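Local coordinates for cell division control protein 4 (Saccharomyces cerevisiae, PDB 3V7D), which recognises phosphorylated target proteins such as the CDK inhibitor SIC1 as the substrate-binding subunit of an SCF E3 ubiquitin ligase, directing them to degradation, at residues C195-E200 with N259-G264; D210-E213 with K218-V221; V283-Y288 with I293-A298; I336-L339 with L344-T347. The protein carries 1 engineered substitution. All blocks are in the same frame, centred on the assembly; numbering follows the deposited sequence.

How the contacts relate
All four contacts lie in the WD40 beta-propeller, on blades that follow one another along the chain. Contact 1 joins strand 194-199 of one blade to the turn that leads into strand 262-266, the outermost strand of the next. Contact 2 is nested in the loop that contact 1 closes and pairs the two inner strands of that second blade, the two centres about 13 Å apart. Contacts 3 and 4 come later, each in its own blade, with centres about 12 Å (2 to 3) and about 15 Å (3 to 4) apart. Valine packing joins contacts 2 and 3, and Leu339 meets Val284 and Val294 between contacts 3 and 4, so neighbouring blades adhere through apolar faces.

Contact 1: C195-E200 with N259-G264; sequences CTHVFE and NPYFVG. Unlike the reference sequence in segment 195-200: Glu200 (reference Lys).
Phe199 and Tyr261 meet between two neighbouring blades of the WD40 beta-propeller, where the fourth strand of one blade faces the turn leading into the outer strand of the next. The packing is closest around the Phe199 ring. Its CZ presses on CB of Tyr261 at 3.6 Å, and the two rings, near parallel, are slid so far apart that they barely overlap. Along the same ring CD1 lies 3.4 Å from ND2 of Asn259, and Trp232 meets Phe199 as well. An alanine in place of Phe199 is likely to open a gap between Asn259 and Tyr261 and leave the tyrosine ring freer to turn.

The contact is looser toward the hydroxyl end of Tyr261, a partly exposed residue. There His197 turns its edge to the tyrosine face in an offset edge-to-face pair, planes at 87° and centroids of the His197 and Tyr261 rings 5.3 Å apart. The histidine is steadied through ND1, which shares a 2.9 Å hydrogen bond with OG1 of Thr196. No hydrogen bond crosses between 195-200 and 259-264. With CG anti to the backbone N (chi1 -175°), the Asn259 amide serves both neighbours: ND2 lies by Phe199, while OD1 closes an Asx turn by accepting the Tyr261 N-H at 2.8 Å, from a donor 40° above the carbonyl plane.

Contact 2: D210-E213 with K218-V221; sequences DIVE and KYIV
Val212 and Tyr219 face each other in an antiparallel beta hairpin, the two innermost strands of a WD40 propeller blade in the third repeat. They form a hydrogen-bonded pair, as do Asp210 and Val221, whereas Ile211 with Ile220 and Glu213 with Lys218 are non-hydrogen-bonded pairs on the other face. There Ile211 lays CG2 3.3 Å from the carbonyl O of Tyr219.

Lys218 can be followed outward along its length. CB sits 3.9 Å from the carbonyl O of Val212. CG, anti to the carbonyl carbon (chi1 -64°), crosses the glutamate stem at a slant, 4.1 Å from CB of Glu213. From there the chain stays extended, and CE reaches 4.1 Å from OE1 of Glu213. NZ ends 5.0 Å from that OE1, too far for a salt bridge, though the opposite charges may still attract.

On the valine and tyrosine face, Val212 and Val221 both rest on Val283 of the next blade. CG2 of Val212 meets CB of Tyr219, and the edge of the tyrosine ring borders the Val212 carbonyl. That oxygen takes the Tyr219 N-H at 2.7 Å, and the CA-H of Lys218 also points to it.

Contact 3: V283-Y288 with I293-A298; sequences VVSGSY and IVWDVA
Val283 and Trp295 pair through both backbone hydrogen bonds of an antiparallel hairpin, and Ser285 and Ile293 do the same two residues on. Strands 283-287 and 293-296 run at 148° to each other. The Trp295 pair is uneven: Trp295 N to Val283 O measures 2.7 Å, while Val283 N to Trp295 O stretches to 3.2 Å.

On one face Val284 CG2 and Val294 CG2 touch loosely at 4.2 Å. On the other, Val283 CG2 packs on CG1 of Val297 at 3.7 Å, their side chains crossing at about a right angle. Beside them the indole of Trp295 lies with Ile293 CG2 over the centre of one face, 3.3 Å above its plane. Its NE1 gives a straight hydrogen bond of 2.9 Å (168°) to Ser285 OG, which lies in the indole plane. Ser285 holds OG between its backbone N and carbonyl carbon (chi1 66°), and the same oxygen is hydrogen-bonded to NE2 of His269. A phenylalanine in place of Trp295 would probably cost Ser285 OG the indole N-H and leave His269 less firmly placed.

Farther along, Tyr288 OH hydrogen-bonds a modified side chain of the bound peptide. The linked Trp295, Ser285 and His269 are consistent with three members of the Asp-His-Ser/Thr-Trp tetrad found in many WD40 blades, and Trp295-Asp296 is the WD dipeptide itself.

Contact 4: I336-L339 with L344-T347; sequences IWDL and LMYT. Engineered in segment 344-347: Leu344 (natural residue Cys).
Ile336 O takes two backbone N-H groups from 344-347. Met345 N reaches it at 2.7 Å and Tyr346 N at 3.2 Å, both donors tilted somewhat from the carbonyl plane. The N-H of Ile336 in turn goes to Tyr346 O at 2.8 Å, almost straight at 172°.

Two residues facing one in this way make a classic beta bulge, with Met345 and Tyr346 opposite Ile336. It sits where the third strand of a WD40 propeller blade pairs with the outermost strand, and it shifts the register by one, so that Trp337 stands opposite Leu344 as a non-hydrogen-bonded pair. Trp337 and Asp338 are the WD dipeptide of the fifth repeat. Two of their polar atoms are satisfied outside the two segments: Trp337 NE1 is hydrogen-bonded to OG of Ser327 on the inner neighbouring strand, and Asp338 OD1 accepts from the backbone N of Glu340.

The remaining side-chain contacts are mostly apolar. With CG anti to the carbonyl carbon (chi1 -63°) and the chain extended as far as SD (chi2 175°), Met345 brings SD to 3.9 Å from CG2 of Ile336, while its CG touches CB of Asp338 at 3.6 Å. CB of Tyr346 lies 4.0 Å from Ile336 CG1. The Trp337 ring brings CE3 to 3.9 Å from CA of Leu344. Leu344 itself is an engineered substitution for cysteine, at an exposed position, and its CD1 comes alongside the doubly accepting Ile336 O at 3.7 Å.

Contact 1: C195-E200 with N259-G264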
loop_
_atom_site.group_PDB
_atom_site.type_symbol
_atom_site.label_atom_id
_atom_site.label_comp_id
_atom_site.label_asym_id
_atom_site.label_seq_id
_atom_site.Cartn_x
_atom_site.Cartn_y
_atom_site.Cartn_z
ATOM N N CYS B 195 -19.773 25.796 9.750
ATOM C CA CYS B 195 -20.026 24.741 10.719
ATOM C C CYS B 195 -21.507 24.378 10.685
ATOM O O CYS B 195 -22.366 25.260 10.678
ATOM C CB CYS B 195 -19.638 25.202 12.122
ATOM S SG CYS B 195 -19.990 23.991 13.411
ATOM N N THR B 196 -21.810 23.084 10.658
ATOM C CA THR B 196 -23.201 22.646 10.622
ATOM C C THR B 196 -23.702 22.172 11.986
ATOM O O THR B 196 -24.887 22.293 12.294
ATOM C CB THR B 196 -23.435 21.539 9.571
ATOM O OG1 THR B 196 -22.525 20.456 9.798
ATOM C CG2 THR B 196 -23.233 22.085 8.167
ATOM N N HIS B 197 -22.798 21.633 12.799
ATOM C CA HIS B 197 -23.169 21.123 14.117
ATOM C C HIS B 197 -22.102 21.418 15.168
ATOM O O HIS B 197 -20.905 21.282 14.908
ATOM C CB HIS B 197 -23.413 19.608 14.064
ATOM C CG HIS B 197 -24.456 19.192 13.073
ATOM N ND1 HIS B 197 -24.224 19.164 11.713
ATOM C CD2 HIS B 197 -25.735 18.778 13.243
ATOM C CE1 HIS B 197 -25.316 18.759 11.090
ATOM N NE2 HIS B 197 -26.246 18.516 11.996
ATOM N N VAL B 198 -22.543 21.819 16.355
ATOM C CA VAL B 198 -21.651 21.939 17.503
ATOM C C VAL B 198 -22.136 21.024 18.624
ATOM O O VAL B 198 -23.188 21.264 19.216
ATOM C CB VAL B 198 -21.579 23.382 18.027
ATOM C CG1 VAL B 198 -20.638 23.463 19.220
ATOM C CG2 VAL B 198 -21.135 24.330 16.924
ATOM N N PHE B 199 -21.372 19.971 18.906
ATOM C CA PHE B 199 -21.740 19.016 19.948
ATOM C C PHE B 199 -20.998 19.296 21.251
ATOM O O PHE B 199 -19.772 19.186 21.318
ATOM C CB PHE B 199 -21.451 17.579 19.505
ATOM C CG PHE B 199 -22.244 17.134 18.308
ATOM C CD1 PHE B 199 -23.408 17.788 17.942
ATOM C CD2 PHE B 199 -21.820 16.052 17.550
ATOM C CE1 PHE B 199 -24.135 17.375 16.841
ATOM C CE2 PHE B 199 -22.541 15.634 16.448
ATOM C CZ PHE B 199 -23.702 16.296 16.094
ATOM N N GLU B 200 -21.747 19.655 22.288
ATOM C CA GLU B 200 -21.160 19.852 23.605
ATOM C C GLU B 200 -21.422 18.617 24.456
ATOM O O GLU B 200 -22.306 17.818 24.145
ATOM C CB GLU B 200 -21.719 21.114 24.271
ATOM C CG GLU B 200 -21.457 22.392 23.477
ATOM C CD GLU B 200 -21.880 23.652 24.212
ATOM O OE1 GLU B 200 -22.128 23.581 25.434
ATOM O OE2 GLU B 200 -21.964 24.718 23.566
ATOM N N ASN B 259 -29.600 15.659 22.454
ATOM C CA ASN B 259 -28.890 15.617 21.182
ATOM C C ASN B 259 -29.153 14.274 20.511
ATOM O O ASN B 259 -28.645 13.246 20.956
ATOM C CB ASN B 259 -27.390 15.799 21.426
ATOM C CG ASN B 259 -26.583 15.885 20.142
ATOM O OD1 ASN B 259 -27.057 15.544 19.058
ATOM N ND2 ASN B 259 -25.340 16.336 20.267
ATOM N N PRO B 260 -29.947 14.276 19.428
ATOM C CA PRO B 260 -30.308 13.030 18.742
ATOM C C PRO B 260 -29.108 12.375 18.057
ATOM O O PRO B 260 -29.203 11.230 17.613
ATOM C CB PRO B 260 -31.340 13.485 17.707
ATOM C CG PRO B 260 -31.031 14.921 17.472
ATOM C CD PRO B 260 -30.531 15.461 18.777
ATOM N N TYR B 261 -27.993 13.093 17.979
ATOM C CA TYR B 261 -26.775 12.539 17.403
ATOM C C TYR B 261 -25.854 12.000 18.491
ATOM O O TYR B 261 -24.794 11.453 18.199
ATOM C CB TYR B 261 -26.047 13.586 16.557
ATOM C CG TYR B 261 -26.883 14.147 15.432
ATOM C CD1 TYR B 261 -27.222 13.364 14.336
ATOM C CD2 TYR B 261 -27.332 15.461 15.462
ATOM C CE1 TYR B 261 -27.989 13.875 13.301
ATOM C CE2 TYR B 261 -28.099 15.980 14.433
ATOM C CZ TYR B 261 -28.424 15.183 13.356
ATOM O OH TYR B 261 -29.187 15.697 12.332
ATOM N N PHE B 262 -26.263 12.155 19.746
ATOM C CA PHE B 262 -25.476 11.656 20.867
ATOM C C PHE B 262 -25.800 10.190 21.145
ATOM O O PHE B 262 -26.964 9.791 21.160
ATOM C CB PHE B 262 -25.711 12.522 22.107
ATOM C CG PHE B 262 -25.050 11.999 23.350
ATOM C CD1 PHE B 262 -23.674 12.005 23.476
ATOM C CD2 PHE B 262 -25.812 11.519 24.402
ATOM C CE1 PHE B 262 -23.066 11.528 24.625
ATOM C CE2 PHE B 262 -25.209 11.043 25.552
ATOM C CZ PHE B 262 -23.835 11.048 25.664
ATOM N N VAL B 263 -24.764 9.384 21.350
ATOM C CA VAL B 263 -24.952 7.952 21.551
ATOM C C VAL B 263 -24.721 7.561 23.003
ATOM O O VAL B 263 -25.553 6.889 23.611
ATOM C CB VAL B 263 -24.021 7.121 20.645
ATOM C CG1 VAL B 263 -24.277 5.637 20.846
ATOM C CG2 VAL B 263 -24.219 7.506 19.186
ATOM N N GLY B 264 -23.589 7.984 23.557
ATOM C CA GLY B 264 -23.269 7.674 24.938
ATOM C C GLY B 264 -21.831 7.971 25.313
ATOM O O GLY B 264 -21.021 8.364 24.473
#

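Contact 2: D210-E213 with K218-V221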
loop_
_atom_site.group_PDB
_atom_site.type_symbol
_atom_site.label_atom_id
_atom_site.label_comp_id
_atom_site.label_asym_id
_atom_site.label_seq_id
_atom_site.Cartn_x
_atom_site.Cartn_y
_atom_site.Cartn_z
ATOM N N ASP B 210 -11.738 9.876 16.091
ATOM C CA ASP B 210 -11.768 9.034 14.901
ATOM C C ASP B 210 -13.206 8.896 14.420
ATOM O O ASP B 210 -14.143 9.151 15.176
ATOM C CB ASP B 210 -11.193 7.649 15.205
ATOM C CG ASP B 210 -10.693 6.933 13.957
ATOM O OD1 ASP B 210 -10.975 7.404 12.832
ATOM O OD2 ASP B 210 -10.019 5.892 14.107
ATOM N N ILE B 211 -13.377 8.497 13.163
ATOM C CA ILE B 211 -14.700 8.238 12.610
ATOM C C ILE B 211 -14.769 6.818 12.071
ATOM O O ILE B 211 -13.912 6.402 11.291
ATOM C CB ILE B 211 -15.045 9.205 11.467
ATOM C CG1 ILE B 211 -14.956 10.659 11.940
ATOM C CG2 ILE B 211 -16.438 8.904 10.918
ATOM C CD1 ILE B 211 -15.243 11.668 10.846
ATOM N N VAL B 212 -15.785 6.069 12.487
ATOM C CA VAL B 212 -15.941 4.697 12.021
ATOM C C VAL B 212 -17.273 4.512 11.312
ATOM O O VAL B 212 -18.216 5.267 11.543
ATOM C CB VAL B 212 -15.839 3.692 13.177
ATOM C CG1 VAL B 212 -14.499 3.836 13.882
ATOM C CG2 VAL B 212 -16.993 3.884 14.158
ATOM N N GLU B 213 -17.344 3.517 10.435
ATOM C CA GLU B 213 -18.602 3.173 9.789
ATOM C C GLU B 213 -18.980 1.738 10.129
ATOM O O GLU B 213 -18.236 0.801 9.840
ATOM C CB GLU B 213 -18.515 3.350 8.272
ATOM C CG GLU B 213 -19.844 3.127 7.562
ATOM C CD GLU B 213 -19.761 3.339 6.063
ATOM O OE1 GLU B 213 -18.646 3.581 5.550
ATOM O OE2 GLU B 213 -20.814 3.263 5.396
ATOM N N LYS B 218 -22.082 6.141 9.876
ATOM C CA LYS B 218 -20.842 6.711 10.394
ATOM C C LYS B 218 -21.011 7.261 11.810
ATOM O O LYS B 218 -21.981 7.961 12.111
ATOM C CB LYS B 218 -20.297 7.785 9.448
ATOM C CG LYS B 218 -19.885 7.249 8.080
ATOM C CD LYS B 218 -18.987 8.235 7.346
ATOM C CE LYS B 218 -18.555 7.700 5.989
ATOM N NZ LYS B 218 -17.385 8.452 5.441
ATOM N N TYR B 219 -20.062 6.918 12.676
ATOM C CA TYR B 219 -20.056 7.387 14.055
ATOM C C TYR B 219 -18.796 8.199 14.338
ATOM O O TYR B 219 -17.720 7.892 13.824
ATOM C CB TYR B 219 -20.114 6.205 15.029
ATOM C CG TYR B 219 -21.356 5.348 14.916
ATOM C CD1 TYR B 219 -21.417 4.297 14.009
ATOM C CD2 TYR B 219 -22.465 5.580 15.727
ATOM C CE1 TYR B 219 -22.546 3.508 13.903
ATOM C CE2 TYR B 219 -23.600 4.794 15.628
ATOM C CZ TYR B 219 -23.636 3.760 14.715
ATOM O OH TYR B 219 -24.759 2.971 14.607
ATOM N N ILE B 220 -18.929 9.230 15.162
ATOM C CA ILE B 220 -17.769 9.968 15.640
ATOM C C ILE B 220 -17.413 9.498 17.046
ATOM O O ILE B 220 -18.290 9.341 17.894
ATOM C CB ILE B 220 -18.044 11.479 15.692
ATOM C CG1 ILE B 220 -18.635 11.964 14.369
ATOM C CG2 ILE B 220 -16.774 12.238 16.028
ATOM C CD1 ILE B 220 -19.094 13.407 14.415
ATOM N N VAL B 221 -16.128 9.265 17.286
ATOM C CA VAL B 221 -15.641 8.885 18.607
ATOM C C VAL B 221 -14.575 9.878 19.045
ATOM O O VAL B 221 -13.566 10.046 18.363
ATOM C CB VAL B 221 -15.031 7.474 18.596
ATOM C CG1 VAL B 221 -14.743 7.008 20.018
ATOM C CG2 VAL B 221 -15.960 6.503 17.893
#

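Contact 3: V283-Y288 with I293-A298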
loop_
_atom_site.group_PDB
_atom_site.type_symbol
_atom_site.label_atom_id
_atom_site.label_comp_id
_atom_site.label_asym_id
_atom_site.label_seq_id
_atom_site.Cartn_x
_atom_site.Cartn_y
_atom_site.Cartn_z
ATOM N N VAL B 283 -13.419 0.038 18.563
ATOM C CA VAL B 283 -12.597 1.223 18.762
ATOM C C VAL B 283 -11.639 1.013 19.928
ATOM O O VAL B 283 -12.038 0.530 20.986
ATOM C CB VAL B 283 -13.462 2.469 19.039
ATOM C CG1 VAL B 283 -12.585 3.666 19.345
ATOM C CG2 VAL B 283 -14.369 2.767 17.854
ATOM N N VAL B 284 -10.374 1.371 19.728
ATOM C CA VAL B 284 -9.372 1.281 20.783
ATOM C C VAL B 284 -8.943 2.670 21.254
ATOM O O VAL B 284 -8.647 3.547 20.439
ATOM C CB VAL B 284 -8.132 0.507 20.309
ATOM C CG1 VAL B 284 -7.123 0.373 21.442
ATOM C CG2 VAL B 284 -8.533 -0.865 19.785
ATOM N N SER B 285 -8.921 2.873 22.568
ATOM C CA SER B 285 -8.438 4.127 23.133
ATOM C C SER B 285 -7.163 3.890 23.930
ATOM O O SER B 285 -7.004 2.845 24.551
ATOM C CB SER B 285 -9.495 4.755 24.041
ATOM O OG SER B 285 -9.722 3.941 25.181
ATOM N N GLY B 286 -6.258 4.865 23.906
ATOM C CA GLY B 286 -5.059 4.830 24.725
ATOM C C GLY B 286 -5.025 6.027 25.657
ATOM O O GLY B 286 -5.419 7.127 25.271
ATOM N N SER B 287 -4.553 5.823 26.883
ATOM C CA SER B 287 -4.629 6.872 27.897
ATOM C C SER B 287 -3.317 7.130 28.625
ATOM O O SER B 287 -2.406 6.298 28.613
ATOM C CB SER B 287 -5.719 6.542 28.922
ATOM O OG SER B 287 -5.586 7.317 30.105
ATOM N N TYR B 288 -3.246 8.292 29.271
ATOM C CA TYR B 288 -2.138 8.637 30.153
ATOM C C TYR B 288 -2.123 7.805 31.439
ATOM O O TYR B 288 -1.201 7.931 32.244
ATOM C CB TYR B 288 -2.166 10.131 30.499
ATOM C CG TYR B 288 -1.593 11.027 29.421
ATOM C CD1 TYR B 288 -0.956 10.490 28.311
ATOM C CD2 TYR B 288 -1.680 12.410 29.519
ATOM C CE1 TYR B 288 -0.426 11.303 27.324
ATOM C CE2 TYR B 288 -1.152 13.234 28.538
ATOM C CZ TYR B 288 -0.526 12.673 27.442
ATOM O OH TYR B 288 0.001 13.482 26.460
ATOM N N ILE B 293 -8.057 0.600 26.202
ATOM C CA ILE B 293 -9.323 -0.110 26.277
ATOM C C ILE B 293 -9.863 -0.385 24.880
ATOM O O ILE B 293 -9.837 0.487 24.010
ATOM C CB ILE B 293 -10.371 0.659 27.117
ATOM C CG1 ILE B 293 -9.858 0.870 28.543
ATOM C CG2 ILE B 293 -11.678 -0.104 27.154
ATOM C CD1 ILE B 293 -10.861 1.538 29.471
ATOM N N VAL B 294 -10.325 -1.613 24.667
ATOM C CA VAL B 294 -10.973 -1.984 23.418
ATOM C C VAL B 294 -12.479 -1.904 23.611
ATOM O O VAL B 294 -13.043 -2.624 24.433
ATOM C CB VAL B 294 -10.599 -3.410 22.992
ATOM C CG1 VAL B 294 -11.205 -3.731 21.633
ATOM C CG2 VAL B 294 -9.088 -3.576 22.964
ATOM N N TRP B 295 -13.126 -1.020 22.860
ATOM C CA TRP B 295 -14.552 -0.775 23.034
ATOM C C TRP B 295 -15.389 -1.395 21.920
ATOM O O TRP B 295 -14.907 -1.606 20.807
ATOM C CB TRP B 295 -14.835 0.726 23.079
ATOM C CG TRP B 295 -14.026 1.498 24.078
ATOM C CD1 TRP B 295 -12.835 2.129 23.858
ATOM C CD2 TRP B 295 -14.363 1.745 25.448
ATOM N NE1 TRP B 295 -12.406 2.745 25.009
ATOM C CE2 TRP B 295 -13.329 2.528 25.999
ATOM C CE3 TRP B 295 -15.436 1.376 26.265
ATOM C CZ2 TRP B 295 -13.333 2.942 27.328
ATOM C CZ3 TRP B 295 -15.440 1.791 27.584
ATOM C CH2 TRP B 295 -14.395 2.563 28.103
ATOM N N ASP B 296 -16.650 -1.675 22.235
ATOM C CA ASP B 296 -17.636 -2.074 21.240
ATOM C C ASP B 296 -18.689 -0.974 21.186
ATOM O O ASP B 296 -19.619 -0.955 21.991
ATOM C CB ASP B 296 -18.278 -3.411 21.624
ATOM C CG ASP B 296 -19.163 -3.984 20.523
ATOM O OD1 ASP B 296 -19.893 -3.217 19.863
ATOM O OD2 ASP B 296 -19.131 -5.215 20.322
ATOM N N VAL B 297 -18.542 -0.061 20.233
ATOM C CA VAL B 297 -19.389 1.125 20.178
ATOM C C VAL B 297 -20.806 0.829 19.695
ATOM O O VAL B 297 -21.652 1.721 19.656
ATOM C CB VAL B 297 -18.766 2.218 19.300
ATOM C CG1 VAL B 297 -17.420 2.636 19.867
ATOM C CG2 VAL B 297 -18.625 1.728 17.867
ATOM N N ALA B 298 -21.060 -0.420 19.322
ATOM C CA ALA B 298 -22.415 -0.845 19.002
ATOM C C ALA B 298 -23.147 -1.170 20.298
ATOM O O ALA B 298 -24.332 -0.876 20.449
ATOM C CB ALA B 298 -22.393 -2.054 18.082
#

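Contact 4: I336-L339 with L344-T347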
loop_
_atom_site.group_PDB
_atom_site.type_symbol
_atom_site.label_atom_id
_atom_site.label_comp_id
_atom_site.label_asym_id
_atom_site.label_seq_id
_atom_site.Cartn_x
_atom_site.Cartn_y
_atom_site.Cartn_z
ATOM N N ILE B 336 2.168 -5.381 21.107
ATOM C CA ILE B 336 1.227 -5.950 20.159
ATOM C C ILE B 336 0.250 -6.816 20.937
ATOM O O ILE B 336 0.659 -7.694 21.693
ATOM C CB ILE B 336 1.951 -6.824 19.120
ATOM C CG1 ILE B 336 3.117 -6.052 18.489
ATOM C CG2 ILE B 336 0.971 -7.321 18.063
ATOM C CD1 ILE B 336 2.695 -4.827 17.707
ATOM N N TRP B 337 -1.042 -6.566 20.757
ATOM C CA TRP B 337 -2.066 -7.278 21.509
ATOM C C TRP B 337 -2.979 -8.077 20.581
ATOM O O TRP B 337 -3.303 -7.626 19.484
ATOM C CB TRP B 337 -2.918 -6.293 22.317
ATOM C CG TRP B 337 -2.147 -5.296 23.133
ATOM C CD1 TRP B 337 -1.568 -4.142 22.686
ATOM C CD2 TRP B 337 -1.907 -5.344 24.545
ATOM N NE1 TRP B 337 -0.968 -3.478 23.730
ATOM C CE2 TRP B 337 -1.163 -4.192 24.880
ATOM C CE3 TRP B 337 -2.241 -6.250 25.554
ATOM C CZ2 TRP B 337 -0.749 -3.926 26.187
ATOM C CZ3 TRP B 337 -1.829 -5.983 26.852
ATOM C CH2 TRP B 337 -1.092 -4.831 27.155
ATOM N N ASP B 338 -3.402 -9.254 21.034
ATOM C CA ASP B 338 -4.347 -10.078 20.287
ATOM C C ASP B 338 -5.766 -9.692 20.685
ATOM O O ASP B 338 -6.188 -9.953 21.810
ATOM C CB ASP B 338 -4.104 -11.562 20.592
ATOM C CG ASP B 338 -4.888 -12.496 19.676
ATOM O OD1 ASP B 338 -5.935 -12.086 19.132
ATOM O OD2 ASP B 338 -4.450 -13.653 19.503
ATOM N N LEU B 339 -6.509 -9.084 19.764
ATOM C CA LEU B 339 -7.856 -8.616 20.088
ATOM C C LEU B 339 -8.923 -9.700 19.957
ATOM O O LEU B 339 -10.122 -9.407 19.964
ATOM C CB LEU B 339 -8.237 -7.396 19.252
ATOM C CG LEU B 339 -7.459 -6.106 19.533
ATOM C CD1 LEU B 339 -8.324 -4.881 19.230
ATOM C CD2 LEU B 339 -6.935 -6.069 20.963
ATOM N N LEU B 344 -1.571 -10.128 25.452
ATOM C CA LEU B 344 -0.315 -9.599 24.938
ATOM C C LEU B 344 0.298 -10.612 23.978
ATOM O O LEU B 344 0.336 -11.808 24.267
ATOM C CB LEU B 344 0.657 -9.316 26.089
ATOM C CG LEU B 344 2.081 -8.873 25.725
ATOM C CD1 LEU B 344 2.078 -7.493 25.070
ATOM C CD2 LEU B 344 2.993 -8.887 26.952
ATOM N N MET B 345 0.766 -10.134 22.829
ATOM C CA MET B 345 1.461 -10.996 21.882
ATOM C C MET B 345 2.957 -10.733 21.940
ATOM O O MET B 345 3.741 -11.633 22.240
ATOM C CB MET B 345 0.956 -10.760 20.460
ATOM C CG MET B 345 -0.507 -11.089 20.253
ATOM S SD MET B 345 -1.055 -10.641 18.594
ATOM C CE MET B 345 0.067 -11.625 17.602
ATOM N N TYR B 346 3.346 -9.491 21.662
ATOM C CA TYR B 346 4.757 -9.125 21.606
ATOM C C TYR B 346 5.058 -7.786 22.276
ATOM O O TYR B 346 4.219 -6.880 22.298
ATOM C CB TYR B 346 5.224 -9.055 20.150
ATOM C CG TYR B 346 4.926 -10.293 19.337
ATOM C CD1 TYR B 346 5.504 -11.513 19.657
ATOM C CD2 TYR B 346 4.075 -10.238 18.240
ATOM C CE1 TYR B 346 5.239 -12.648 18.908
ATOM C CE2 TYR B 346 3.804 -11.366 17.485
ATOM C CZ TYR B 346 4.390 -12.569 17.824
ATOM O OH TYR B 346 4.123 -13.693 17.076
ATOM N N THR B 347 6.263 -7.674 22.824
ATOM C CA THR B 347 6.796 -6.386 23.232
ATOM C C THR B 347 8.000 -6.077 22.352
ATOM O O THR B 347 8.953 -6.859 22.283
ATOM C CB THR B 347 7.222 -6.360 24.713
ATOM O OG1 THR B 347 6.125 -6.766 25.540
ATOM C CG2 THR B 347 7.651 -4.953 25.110
#